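Local coordinates for putative restriction endonuclease domain-containing protein (Anabaena variabilis, PDB 3OT2), which is of unknown function but is probably a nuclease of the PD-(D/E)XK restriction-endonuclease-like group, at residues K121-I126 with G137-P142; P80-F85 with I110-P115. All coordinates share one frame; numbering follows the deposited sequence.

Contact 1 (K121-I126 with G137-P142). With EDO (1,2-ethanediol), chain G; EDO (1,2-ethanediol), chain K.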
# COMPACT_ATOMS: atom_id res chain seq x y z
N LYS A 121 -7.04 -3.85 -3.39
CA LYS A 121 -7.99 -4.71 -2.66
C LYS A 121 -7.30 -5.38 -1.45
O LYS A 121 -7.86 -5.37 -0.35
CB LYS A 121 -8.59 -5.77 -3.59
CG LYS A 121 -9.50 -6.79 -2.92
CD LYS A 121 -9.87 -7.94 -3.85
CE LYS A 121 -8.73 -8.93 -3.95
NZ LYS A 121 -8.95 -9.97 -5.01
N VAL A 122 -6.10 -5.93 -1.67
CA VAL A 122 -5.32 -6.62 -0.63
C VAL A 122 -4.98 -5.67 0.51
O VAL A 122 -5.10 -6.07 1.67
CB VAL A 122 -4.03 -7.24 -1.25
CG1 VAL A 122 -3.02 -7.58 -0.18
CG2 VAL A 122 -4.38 -8.50 -2.03
N THR A 123 -4.55 -4.43 0.19
CA THR A 123 -4.21 -3.42 1.20
C THR A 123 -5.46 -3.09 2.02
O THR A 123 -5.38 -3.08 3.24
CB THR A 123 -3.57 -2.19 0.56
OG1 THR A 123 -2.38 -2.64 -0.08
CG2 THR A 123 -3.18 -1.15 1.57
N LYS A 124 -6.61 -2.89 1.35
CA LYS A 124 -7.88 -2.64 2.05
C LYS A 124 -8.21 -3.81 2.99
O LYS A 124 -8.65 -3.58 4.11
CB LYS A 124 -9.04 -2.45 1.07
CG LYS A 124 -9.01 -1.18 0.24
CD LYS A 124 -10.21 -1.20 -0.66
CE LYS A 124 -10.20 -0.06 -1.61
NZ LYS A 124 -11.46 -0.02 -2.40
N ASN A 125 -8.04 -5.06 2.52
CA ASN A 125 -8.32 -6.25 3.33
C ASN A 125 -7.43 -6.31 4.56
O ASN A 125 -7.93 -6.59 5.65
CB ASN A 125 -8.16 -7.54 2.49
CG ASN A 125 -9.33 -7.78 1.55
OD1 ASN A 125 -10.40 -7.16 1.67
ND2 ASN A 125 -9.15 -8.69 0.61
N ILE A 126 -6.13 -5.99 4.41
CA ILE A 126 -5.20 -5.98 5.54
C ILE A 126 -5.63 -4.89 6.51
O ILE A 126 -5.69 -5.13 7.72
CB ILE A 126 -3.72 -5.84 5.10
CG1 ILE A 126 -3.23 -7.12 4.38
CG2 ILE A 126 -2.82 -5.53 6.32
CD1 ILE A 126 -1.90 -6.99 3.63
N GLY A 137 -0.17 -7.44 9.80
CA GLY A 137 -0.40 -7.80 8.42
C GLY A 137 0.92 -7.81 7.67
O GLY A 137 1.78 -6.96 7.92
N TRP A 138 1.10 -8.79 6.79
CA TRP A 138 2.22 -8.87 5.86
C TRP A 138 1.70 -8.81 4.44
O TRP A 138 0.81 -9.59 4.09
CB TRP A 138 3.01 -10.20 5.99
CG TRP A 138 4.11 -10.27 7.01
CD1 TRP A 138 4.36 -9.41 8.04
CD2 TRP A 138 5.05 -11.33 7.13
NE1 TRP A 138 5.46 -9.84 8.75
CE2 TRP A 138 5.91 -11.01 8.21
CE3 TRP A 138 5.30 -12.50 6.38
CZ2 TRP A 138 7.00 -11.83 8.56
CZ3 TRP A 138 6.38 -13.30 6.73
CH2 TRP A 138 7.21 -12.97 7.81
N LEU A 139 2.25 -7.91 3.63
CA LEU A 139 1.95 -7.87 2.21
C LEU A 139 3.26 -8.20 1.51
O LEU A 139 4.20 -7.40 1.53
CB LEU A 139 1.34 -6.53 1.73
CG LEU A 139 1.14 -6.39 0.20
CD1 LEU A 139 0.39 -7.57 -0.38
CD2 LEU A 139 0.44 -5.11 -0.14
N ILE A 140 3.35 -9.42 0.98
CA ILE A 140 4.54 -9.93 0.30
C ILE A 140 4.41 -9.66 -1.20
O ILE A 140 3.40 -10.03 -1.80
CB ILE A 140 4.78 -11.45 0.58
CG1 ILE A 140 4.98 -11.73 2.09
CG2 ILE A 140 5.97 -12.01 -0.29
CD1 ILE A 140 4.94 -13.21 2.49
N ASP A 141 5.41 -9.02 -1.78
CA ASP A 141 5.46 -8.73 -3.21
C ASP A 141 6.62 -9.53 -3.82
O ASP A 141 7.76 -9.05 -3.77
CB ASP A 141 5.61 -7.21 -3.46
CG ASP A 141 5.64 -6.84 -4.94
OD1 ASP A 141 5.90 -7.73 -5.78
OD2 ASP A 141 5.33 -5.69 -5.25
N PRO A 142 6.37 -10.73 -4.37
CA PRO A 142 7.49 -11.55 -4.90
C PRO A 142 8.30 -10.84 -5.97
O PRO A 142 9.53 -10.85 -5.87
CB PRO A 142 6.79 -12.80 -5.46
CG PRO A 142 5.55 -12.91 -4.61
CD PRO A 142 5.09 -11.47 -4.44
C1 EDO G . -11.83 -3.68 -3.57
O1 EDO G . -11.12 -2.47 -3.87
C2 EDO G . -13.03 -3.35 -2.69
O2 EDO G . -14.26 -3.48 -3.42
C1 EDO K . 0.55 -0.75 -0.50
O1 EDO K . 0.26 -1.95 -1.21
C2 EDO K . -0.55 0.28 -0.77
O2 EDO K . -0.53 0.69 -2.14
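In the beta-alpha-beta unit of strand 108-112, helix 119-131 and strand 136-141, Val122 and Ile126 of the helix pack on Leu139 and Gly137. The helix lies over the sheet nearly antiparallel to the strand, with short-segment axes 9.4 Å apart at 165°. No hydrogen bond joins the two segments. At the Gly137 end the bare CA lets the helix come close, and the CA atoms of Ile126 and Gly137 are 5.9 Å apart. Ile126 reaches two residues of the strand with separate branches. CG2 rests against Gly137 CA at 3.9 Å. The longer branch, with CG1 anti to the carbonyl carbon (chi1 -69°), carries CD1 to Leu139 CB at 3.8 Å, meeting that side chain at about a right angle. Val122 CG1 comes to Leu139 CD1 at 3.4 Å. Leu139 has two conformers, so this tightness is doubtful. Thr123 OG1 has its main partner in Gln119 O, one turn back. It also accepts a bond from O1 of the chain K ethanediol. Phe148 of the second subunit packs on Thr123, and Lys124 NZ forms a salt bridge with Asp160 of that subunit. The other methyl of Leu139, CD2, lies 3.7 Å from Thr123 OG1 and 3.3 Å from O1 of the chain K ethanediol.

Contact 2 (P80-F85 with I110-P115)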
# COMPACT_ATOMS: atom_id res chain seq x y z
N PRO A 80 -7.81 -14.72 3.44
CA PRO A 80 -6.39 -14.37 3.34
C PRO A 80 -5.59 -15.55 2.81
O PRO A 80 -5.96 -16.70 3.09
CB PRO A 80 -6.01 -14.03 4.79
CG PRO A 80 -7.27 -13.63 5.43
CD PRO A 80 -8.30 -14.56 4.82
N ASP A 81 -4.50 -15.30 2.07
CA ASP A 81 -3.65 -16.39 1.59
C ASP A 81 -3.22 -17.28 2.79
O ASP A 81 -3.28 -18.51 2.70
CB ASP A 81 -2.43 -15.84 0.83
CG ASP A 81 -2.74 -15.28 -0.55
OD1 ASP A 81 -3.80 -15.65 -1.13
OD2 ASP A 81 -1.90 -14.50 -1.07
N ILE A 82 -2.82 -16.63 3.91
CA ILE A 82 -2.43 -17.31 5.17
C ILE A 82 -3.02 -16.52 6.31
O ILE A 82 -2.86 -15.31 6.37
CB ILE A 82 -0.91 -17.49 5.35
CG1 ILE A 82 -0.27 -18.20 4.13
CG2 ILE A 82 -0.56 -18.22 6.68
CD1 ILE A 82 1.18 -17.93 3.98
N SER A 83 -3.70 -17.22 7.23
CA SER A 83 -4.26 -16.68 8.46
C SER A 83 -3.60 -17.37 9.64
O SER A 83 -3.56 -18.60 9.67
CB SER A 83 -5.76 -16.92 8.50
OG SER A 83 -6.37 -15.96 7.67
N VAL A 84 -3.09 -16.60 10.59
CA VAL A 84 -2.44 -17.17 11.77
C VAL A 84 -3.25 -16.76 13.01
O VAL A 84 -3.54 -15.57 13.21
CB VAL A 84 -0.93 -16.80 11.90
CG1 VAL A 84 -0.25 -17.66 12.96
CG2 VAL A 84 -0.20 -16.95 10.56
N PHE A 85 -3.66 -17.75 13.81
CA PHE A 85 -4.44 -17.50 15.04
C PHE A 85 -3.73 -18.05 16.23
O PHE A 85 -3.29 -19.19 16.19
CB PHE A 85 -5.83 -18.20 14.94
CG PHE A 85 -6.80 -17.57 13.98
CD1 PHE A 85 -6.80 -17.92 12.64
CD2 PHE A 85 -7.75 -16.65 14.42
CE1 PHE A 85 -7.70 -17.34 11.75
CE2 PHE A 85 -8.66 -16.09 13.53
CZ PHE A 85 -8.63 -16.44 12.21
N ILE A 110 -1.33 -12.84 6.23
CA ILE A 110 -0.27 -12.77 5.23
C ILE A 110 -0.90 -12.88 3.85
O ILE A 110 -1.62 -13.83 3.57
CB ILE A 110 0.83 -13.84 5.44
CG1 ILE A 110 1.49 -13.69 6.84
CG2 ILE A 110 1.87 -13.78 4.32
CD1 ILE A 110 2.11 -14.91 7.34
N GLU A 111 -0.64 -11.87 3.01
CA GLU A 111 -1.12 -11.80 1.64
C GLU A 111 0.06 -11.79 0.72
O GLU A 111 1.04 -11.08 0.97
CB GLU A 111 -1.99 -10.55 1.42
CG GLU A 111 -3.23 -10.51 2.30
CD GLU A 111 -4.39 -11.40 1.88
OE1 GLU A 111 -4.21 -12.32 1.05
OE2 GLU A 111 -5.50 -11.18 2.41
N ILE A 112 -0.00 -12.59 -0.32
CA ILE A 112 1.09 -12.67 -1.28
C ILE A 112 0.55 -12.25 -2.63
O ILE A 112 -0.41 -12.85 -3.12
CB ILE A 112 1.73 -14.09 -1.31
CG1 ILE A 112 2.20 -14.52 0.10
CG2 ILE A 112 2.89 -14.16 -2.31
CD1 ILE A 112 1.92 -16.01 0.38
N LEU A 113 1.17 -11.23 -3.24
CA LEU A 113 0.76 -10.77 -4.57
C LEU A 113 1.07 -11.79 -5.64
O LEU A 113 2.03 -12.56 -5.53
CB LEU A 113 1.43 -9.44 -4.94
CG LEU A 113 1.11 -8.23 -4.05
CD1 LEU A 113 1.86 -7.03 -4.55
CD2 LEU A 113 -0.41 -7.96 -4.00
N SER A 114 0.23 -11.79 -6.67
CA SER A 114 0.38 -12.62 -7.87
C SER A 114 -0.04 -11.71 -9.03
O SER A 114 -0.67 -10.68 -8.77
CB SER A 114 -0.40 -13.93 -7.77
OG SER A 114 -1.77 -13.75 -7.48
N PRO A 115 0.38 -11.96 -10.30
CA PRO A 115 0.07 -11.01 -11.39
C PRO A 115 -1.39 -10.51 -11.49
O PRO A 115 -1.58 -9.33 -11.81
CB PRO A 115 0.42 -11.80 -12.64
CG PRO A 115 1.50 -12.73 -12.21
CD PRO A 115 1.21 -13.09 -10.79
O HOH W 1 -3.12 -11.99 -1.80
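The carboxylates of Asp81 and Glu111 stand steeply to each other, their planes 73° apart. Glu111 OE1 is met from above its plane, 54° out of it, by Asp81 N at 3.2 Å. Its other oxygen, OE2, lies against Pro80 CA at 3.4 Å. The bend of the Glu111 chain at chi2 (-78°) brings the carboxylate alongside Pro80 and Asp81. Asp81 OD2 takes the N-H of Ile112 on its anti side, near the carboxylate plane, at 2.8 Å. OD2 also accepts from His42 NE2, and OD1 pairs with Lys35. A water lies between the two acids, 2.9 Å from Asp81 OD2 and 3.1 Å from Glu111 OE1. Pro80-Asp81 and Glu111 are consistent with the acidic positions of the PD-(D/E)XK motif of this family. Asp81 sits just before strand 82-86, and Glu111 lies in strand 108-112, its antiparallel neighbour in the main sheet. Ile82 and Ile110 form a hydrogen-bonded pair, with Ile110 N to Ile82 O at 2.9 Å and Ile82 N to Ile110 O at 3.1 Å. Their side chains share the face covered by helix 40-57. Beside this pair, Ile82 CD1 meets Ile112 CD1 obliquely at 4.1 Å.

How the contacts relate
From the N terminus, helix 40-57 and strand 63-67 come before residues 80-85. Contact 2 then closes a loop of 24 residues, when 110-115 returns antiparallel beside 80-85. Contact 1 opens only after that. The chain enters helix 119-131, and ten residues separate 121-126 from 137-142. The two contacts are in series, neither nested nor crossed. They share a sheet, in which strand 136-141 runs parallel to 108-112. Glu111 ties them: its backbone N and O probably bond to Trp138 O and Ile140 N, and its CB packs on Val122 CG1. Helices 40-57 and 119-131 cover opposite faces of this sheet.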